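Local coordinates for protein hydroalkoxylation enzyme phnH (Penicillium herquei, PDB 6JJS) that catalyses the hydroalkoxylation that converts a prenylated phenalenone into (2'R)-atrovenetin on the way to herqueinone, and assembles as a homotetramer, at residues Gly37-Tyr42 / Ile49-Thr54; Gln53-Gly58 / Gly72-Thr77. All coordinates share one frame; numbering follows the deposited sequence.

Contact 1. Residues Gly37-Tyr42 / Ile49-Thr54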
loop_
_atom_site.group_PDB
_atom_site.type_symbol
_atom_site.label_atom_id
_atom_site.label_comp_id
_atom_site.label_asym_id
_atom_site.label_seq_id
_atom_site.Cartn_x
_atom_site.Cartn_y
_atom_site.Cartn_z
ATOM N N GLY A 37 -17.430 -4.337 12.995
ATOM C CA GLY A 37 -17.173 -4.108 14.418
ATOM C C GLY A 37 -17.076 -2.620 14.693
ATOM O O GLY A 37 -17.312 -1.796 13.814
ATOM N N PRO A 38 -16.816 -2.255 15.955
ATOM C CA PRO A 38 -16.654 -0.868 16.341
ATOM C C PRO A 38 -15.429 -0.265 15.649
ATOM O O PRO A 38 -14.485 -1.001 15.362
ATOM C CB PRO A 38 -16.428 -0.887 17.861
ATOM C CG PRO A 38 -16.751 -2.301 18.306
ATOM C CD PRO A 38 -16.697 -3.185 17.083
ATOM N N ALA A 39 -15.492 1.025 15.345
ATOM C CA ALA A 39 -14.311 1.799 14.898
ATOM C C ALA A 39 -13.368 2.001 16.086
ATOM O O ALA A 39 -13.826 2.402 17.174
ATOM C CB ALA A 39 -14.752 3.092 14.265
ATOM N N TYR A 40 -12.144 1.499 15.965
ATOM C CA TYR A 40 -11.089 1.661 16.975
ATOM C C TYR A 40 -10.232 2.825 16.521
ATOM O O TYR A 40 -9.536 2.685 15.499
ATOM C CB TYR A 40 -10.274 0.384 17.148
ATOM C CG TYR A 40 -11.027 -0.684 17.897
ATOM C CD1 TYR A 40 -11.887 -1.546 17.257
ATOM C CD2 TYR A 40 -10.877 -0.803 19.269
ATOM C CE1 TYR A 40 -12.620 -2.490 17.975
ATOM C CE2 TYR A 40 -11.579 -1.749 19.994
ATOM C CZ TYR A 40 -12.501 -2.550 19.352
ATOM O OH TYR A 40 -13.197 -3.497 20.060
ATOM N N ILE A 41 -10.367 3.961 17.191
ATOM C CA ILE A 41 -9.521 5.145 16.880
ATOM C C ILE A 41 -8.140 4.897 17.454
ATOM O O ILE A 41 -8.005 4.827 18.678
ATOM C CB ILE A 41 -10.154 6.452 17.386
ATOM C CG1 ILE A 41 -11.498 6.688 16.697
ATOM C CG2 ILE A 41 -9.185 7.615 17.236
ATOM C CD1 ILE A 41 -12.344 7.764 17.367
ATOM N N TYR A 42 -7.111 4.912 16.612
ATOM C CA TYR A 42 -5.714 4.802 17.087
ATOM C C TYR A 42 -4.986 6.136 16.976
ATOM O O TYR A 42 -3.898 6.269 17.518
ATOM C CB TYR A 42 -4.968 3.683 16.354
ATOM C CG TYR A 42 -4.836 3.851 14.860
ATOM C CD1 TYR A 42 -3.798 4.589 14.338
ATOM C CD2 TYR A 42 -5.777 3.330 13.990
ATOM C CE1 TYR A 42 -3.678 4.763 12.969
ATOM C CE2 TYR A 42 -5.678 3.499 12.619
ATOM C CZ TYR A 42 -4.618 4.231 12.114
ATOM O OH TYR A 42 -4.460 4.415 10.755
ATOM N N ILE A 49 -8.994 12.043 12.521
ATOM C CA ILE A 49 -9.134 10.776 13.279
ATOM C C ILE A 49 -8.823 9.618 12.340
ATOM O O ILE A 49 -9.430 9.522 11.263
ATOM C CB ILE A 49 -10.549 10.648 13.845
ATOM C CG1 ILE A 49 -10.777 11.681 14.950
ATOM C CG2 ILE A 49 -10.837 9.232 14.316
ATOM C CD1 ILE A 49 -12.247 11.787 15.354
ATOM N N LYS A 50 -7.903 8.757 12.754
ATOM C CA LYS A 50 -7.606 7.506 12.034
ATOM C C LYS A 50 -8.107 6.317 12.853
ATOM O O LYS A 50 -7.867 6.262 14.072
ATOM C CB LYS A 50 -6.110 7.388 11.778
ATOM C CG LYS A 50 -5.484 8.564 11.046
ATOM C CD LYS A 50 -4.079 8.252 10.595
ATOM C CE LYS A 50 -3.264 9.461 10.227
ATOM N NZ LYS A 50 -1.917 9.016 9.798
ATOM N N ALA A 51 -8.789 5.411 12.180
ATOM C CA ALA A 51 -9.425 4.253 12.833
ATOM C C ALA A 51 -9.188 2.985 12.022
ATOM O O ALA A 51 -9.090 3.029 10.767
ATOM C CB ALA A 51 -10.885 4.524 13.024
ATOM N N LEU A 52 -9.237 1.868 12.730
ATOM C CA LEU A 52 -9.324 0.512 12.167
ATOM C C LEU A 52 -10.699 -0.042 12.493
ATOM O O LEU A 52 -11.164 0.142 13.637
ATOM C CB LEU A 52 -8.214 -0.366 12.737
ATOM C CG LEU A 52 -8.222 -1.812 12.250
ATOM C CD1 LEU A 52 -6.815 -2.363 12.240
ATOM C CD2 LEU A 52 -9.135 -2.678 13.113
ATOM N N GLN A 53 -11.318 -0.657 11.512
ATOM C CA GLN A 53 -12.648 -1.300 11.674
ATOM C C GLN A 53 -12.630 -2.670 11.022
ATOM O O GLN A 53 -12.266 -2.791 9.846
ATOM C CB GLN A 53 -13.723 -0.387 11.101
ATOM C CG GLN A 53 -15.145 -0.837 11.356
ATOM C CD GLN A 53 -16.115 0.308 11.138
ATOM O OE1 GLN A 53 -15.983 1.101 10.211
ATOM N NE2 GLN A 53 -17.092 0.426 12.024
ATOM N N THR A 54 -13.026 -3.702 11.771
ATOM C CA THR A 54 -13.144 -5.078 11.257
ATOM C C THR A 54 -14.430 -5.218 10.441
ATOM O O THR A 54 -15.484 -4.700 10.876
ATOM C CB THR A 54 -13.102 -6.062 12.433
ATOM O OG1 THR A 54 -11.812 -5.899 13.042
ATOM C CG2 THR A 54 -13.355 -7.489 12.022
HETATM O O HOH W 1 -13.842 -3.414 14.449
HETATM O O HOH W 2 -6.500 4.446 9.352
#

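Contact 2. Residues Gln53-Gly58 / Gly72-Thr77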
loop_
_atom_site.group_PDB
_atom_site.type_symbol
_atom_site.label_atom_id
_atom_site.label_comp_id
_atom_site.label_asym_id
_atom_site.label_seq_id
_atom_site.Cartn_x
_atom_site.Cartn_y
_atom_site.Cartn_z
ATOM N N GLN A 53 -11.318 -0.657 11.512
ATOM C CA GLN A 53 -12.648 -1.300 11.674
ATOM C C GLN A 53 -12.630 -2.670 11.022
ATOM O O GLN A 53 -12.266 -2.791 9.846
ATOM C CB GLN A 53 -13.723 -0.387 11.101
ATOM C CG GLN A 53 -15.145 -0.837 11.356
ATOM C CD GLN A 53 -16.115 0.308 11.138
ATOM O OE1 GLN A 53 -15.983 1.101 10.211
ATOM N NE2 GLN A 53 -17.092 0.426 12.024
ATOM N N THR A 54 -13.026 -3.702 11.771
ATOM C CA THR A 54 -13.144 -5.078 11.257
ATOM C C THR A 54 -14.430 -5.218 10.441
ATOM O O THR A 54 -15.484 -4.700 10.876
ATOM C CB THR A 54 -13.102 -6.062 12.433
ATOM O OG1 THR A 54 -11.812 -5.899 13.042
ATOM C CG2 THR A 54 -13.355 -7.489 12.022
ATOM N N LEU A 55 -14.365 -5.892 9.299
ATOM C CA LEU A 55 -15.549 -6.314 8.519
ATOM C C LEU A 55 -15.883 -7.736 8.954
ATOM O O LEU A 55 -15.023 -8.619 8.804
ATOM C CB LEU A 55 -15.283 -6.206 7.015
ATOM C CG LEU A 55 -14.571 -4.918 6.580
ATOM C CD1 LEU A 55 -14.453 -4.843 5.071
ATOM C CD2 LEU A 55 -15.270 -3.678 7.105
ATOM N N THR A 56 -16.979 -7.902 9.685
ATOM C CA THR A 56 -17.265 -9.167 10.415
ATOM C C THR A 56 -18.091 -10.093 9.535
ATOM O O THR A 56 -18.191 -11.294 9.848
ATOM C CB THR A 56 -17.951 -8.855 11.744
ATOM O OG1 THR A 56 -19.130 -8.103 11.417
ATOM C CG2 THR A 56 -17.060 -8.092 12.690
ATOM N N GLY A 57 -18.653 -9.585 8.454
ATOM C CA GLY A 57 -19.469 -10.413 7.570
ATOM C C GLY A 57 -20.223 -9.580 6.564
ATOM O O GLY A 57 -19.993 -8.356 6.491
ATOM N N GLY A 58 -21.148 -10.203 5.858
ATOM C CA GLY A 58 -21.956 -9.460 4.891
ATOM C C GLY A 58 -22.554 -10.349 3.852
ATOM O O GLY A 58 -22.067 -11.466 3.645
ATOM N N GLY A 72 -12.305 -9.165 6.833
ATOM C CA GLY A 72 -11.501 -8.073 6.268
ATOM C C GLY A 72 -11.419 -6.915 7.224
ATOM O O GLY A 72 -11.869 -7.016 8.374
ATOM N N THR A 73 -10.610 -5.930 6.852
ATOM C CA THR A 73 -10.244 -4.784 7.691
ATOM C C THR A 73 -10.371 -3.529 6.822
ATOM O O THR A 73 -9.946 -3.586 5.641
ATOM C CB THR A 73 -8.821 -4.934 8.260
ATOM O OG1 THR A 73 -8.818 -6.107 9.084
ATOM C CG2 THR A 73 -8.391 -3.747 9.098
ATOM N N ALA A 74 -10.855 -2.435 7.415
ATOM C CA ALA A 74 -10.883 -1.087 6.822
ATOM C C ALA A 74 -10.035 -0.147 7.684
ATOM O O ALA A 74 -10.164 -0.132 8.936
ATOM C CB ALA A 74 -12.313 -0.589 6.703
ATOM N N LEU A 75 -9.203 0.659 7.041
ATOM C CA LEU A 75 -8.448 1.767 7.663
ATOM C C LEU A 75 -9.016 3.075 7.113
ATOM O O LEU A 75 -9.144 3.214 5.901
ATOM C CB LEU A 75 -6.951 1.644 7.345
ATOM C CG LEU A 75 -6.220 0.466 7.984
ATOM C CD1 LEU A 75 -4.744 0.494 7.626
ATOM C CD2 LEU A 75 -6.372 0.482 9.484
ATOM N N SER A 76 -9.411 3.985 7.983
ATOM C CA SER A 76 -10.049 5.251 7.535
ATOM C C SER A 76 -9.342 6.441 8.171
ATOM O O SER A 76 -8.843 6.330 9.318
ATOM C CB SER A 76 -11.509 5.258 7.840
ATOM O OG SER A 76 -11.715 5.155 9.229
ATOM N N THR A 77 -9.295 7.559 7.454
ATOM C CA THR A 77 -8.933 8.855 8.072
ATOM C C THR A 77 -10.020 9.873 7.767
ATOM O O THR A 77 -10.351 10.083 6.618
ATOM C CB THR A 77 -7.470 9.312 8.028
ATOM O OG1 THR A 77 -7.244 10.674 7.632
ATOM C CG2 THR A 77 -6.515 8.317 7.433
HETATM O O HOH W 3 -9.870 -6.393 11.347
HETATM O O HOH W 4 -12.807 -9.907 9.901
#

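Contact 1. Residues Gly37-Tyr42 / Ile49-Thr54
Ile41 and Ile49 meet at the close-packed end of this antiparallel pairing, where CG1 of Ile41 rests 3.5 Å from CG2 of Ile49 and the CB of Ala51 adjoins the same apolar patch. On the other face lie Tyr40 and Leu52, whose backbones exchange a pair of hydrogen bonds; the one from Tyr40 N to Leu52 O measures 2.9 Å and is nearly straight. Tyr42, where the chain turns a corner, bonds through its N to Lys50 O and then turns its ring back over the strand. Its CG sits between backbone N and carbonyl carbon (chi1 62°), which places Lys50 O over one ring face, near the rim, 3.6 Å from the ring plane, with CZ 3.5 Å from Lys50 CB. The extended lysine chain runs on past the phenol, while the Tyr42 hydroxyl shares a water with Ala51 O. Leu101 of the second subunit also packs on Tyr42, and on Leu52 as well.

Toward Gly37 the pairing becomes irregular and more exposed to solvent, at Pro38 and Ala39. Pro38 has no N-H to offer Thr54, and its own O reaches Thr54 N by way of a water, 2.7 Å from Pro38 O, at the edge of the Tyr40 ring. Gly37 takes over instead: its N donates to Thr54 O, and its O accepts from Gln53 NE2 at 2.9 Å, with Gly37 O close to the amide plane. Having CG anti to the backbone N (chi1 -173°) and an extended chain is what carries the amide out to that carbonyl, which its N-H meets nearly end-on. Regular ladder at one end, side-chain and water bridges at the other: this joins strands 26-41 and 48-61, antiparallel neighbours in the beta barrel of this DUF3237 protein.

Contact 2. Residues Gln53-Gly58 / Gly72-Thr77
Thr73 OG1 is gripped twice: by a water 2.5 Å away that also binds Thr54 OG1 across the strand pair, and by Thr73 OG1 of the second subunit. As a non-hydrogen-bonded pair the two threonines of this chain stand on the same face of the sheet, and with OG1 anti to the carbonyl carbon in each (chi1 -62° in Thr73) the water fits between the hydroxyls. The backbone ladder beneath is sound around Gln53, whose O accepts from Ala74 N at 2.8 Å and whose N donates to Ala74 O. Farther along it distorts. Leu55 N still bonds Gly72 O at 2.9 Å, but from well above the carbonyl plane, and a water links Leu55 O with Gly72 N. With no side chain on Gly72, Leu55 can lean over its backbone, CG lying 3.8 Å from Gly72 C, while CD2 comes to 4.3 Å from the CB of Ala74. Beyond this pairing Thr56 and Gly57 form a classic beta bulge opposite Thr35 of strand 26-41. The hairpin 48-61/67-79 is thus flanked on one side by strand 26-41, where Lys36 touches Gln53 and Leu55, and on the other by strand 84-94, where Tyr90 packs on Leu55 and Ala88 on Ala74.

Strand 48-61 is common to both contacts: it pairs with strand 26-41 along one edge in contact 1 and with strand 67-79 along the other in contact 2. Gln53 and Thr54 belong to both, and the two centres are only about 8 Å apart. Ala51 O and Ser76 N, 3.0 Å apart, probably continue the ladder between them, and Leu52 CG packs 3.7 Å from Thr73 CG2. Each contact also meets the second subunit, so the three-strand unit contributes to the tetramer as well as to the barrel. Bound acetate, probably from the crystallisation liquor, lies about 3 Å from the Tyr40 side chain; acetate also lies about 4 Å from that of Leu55.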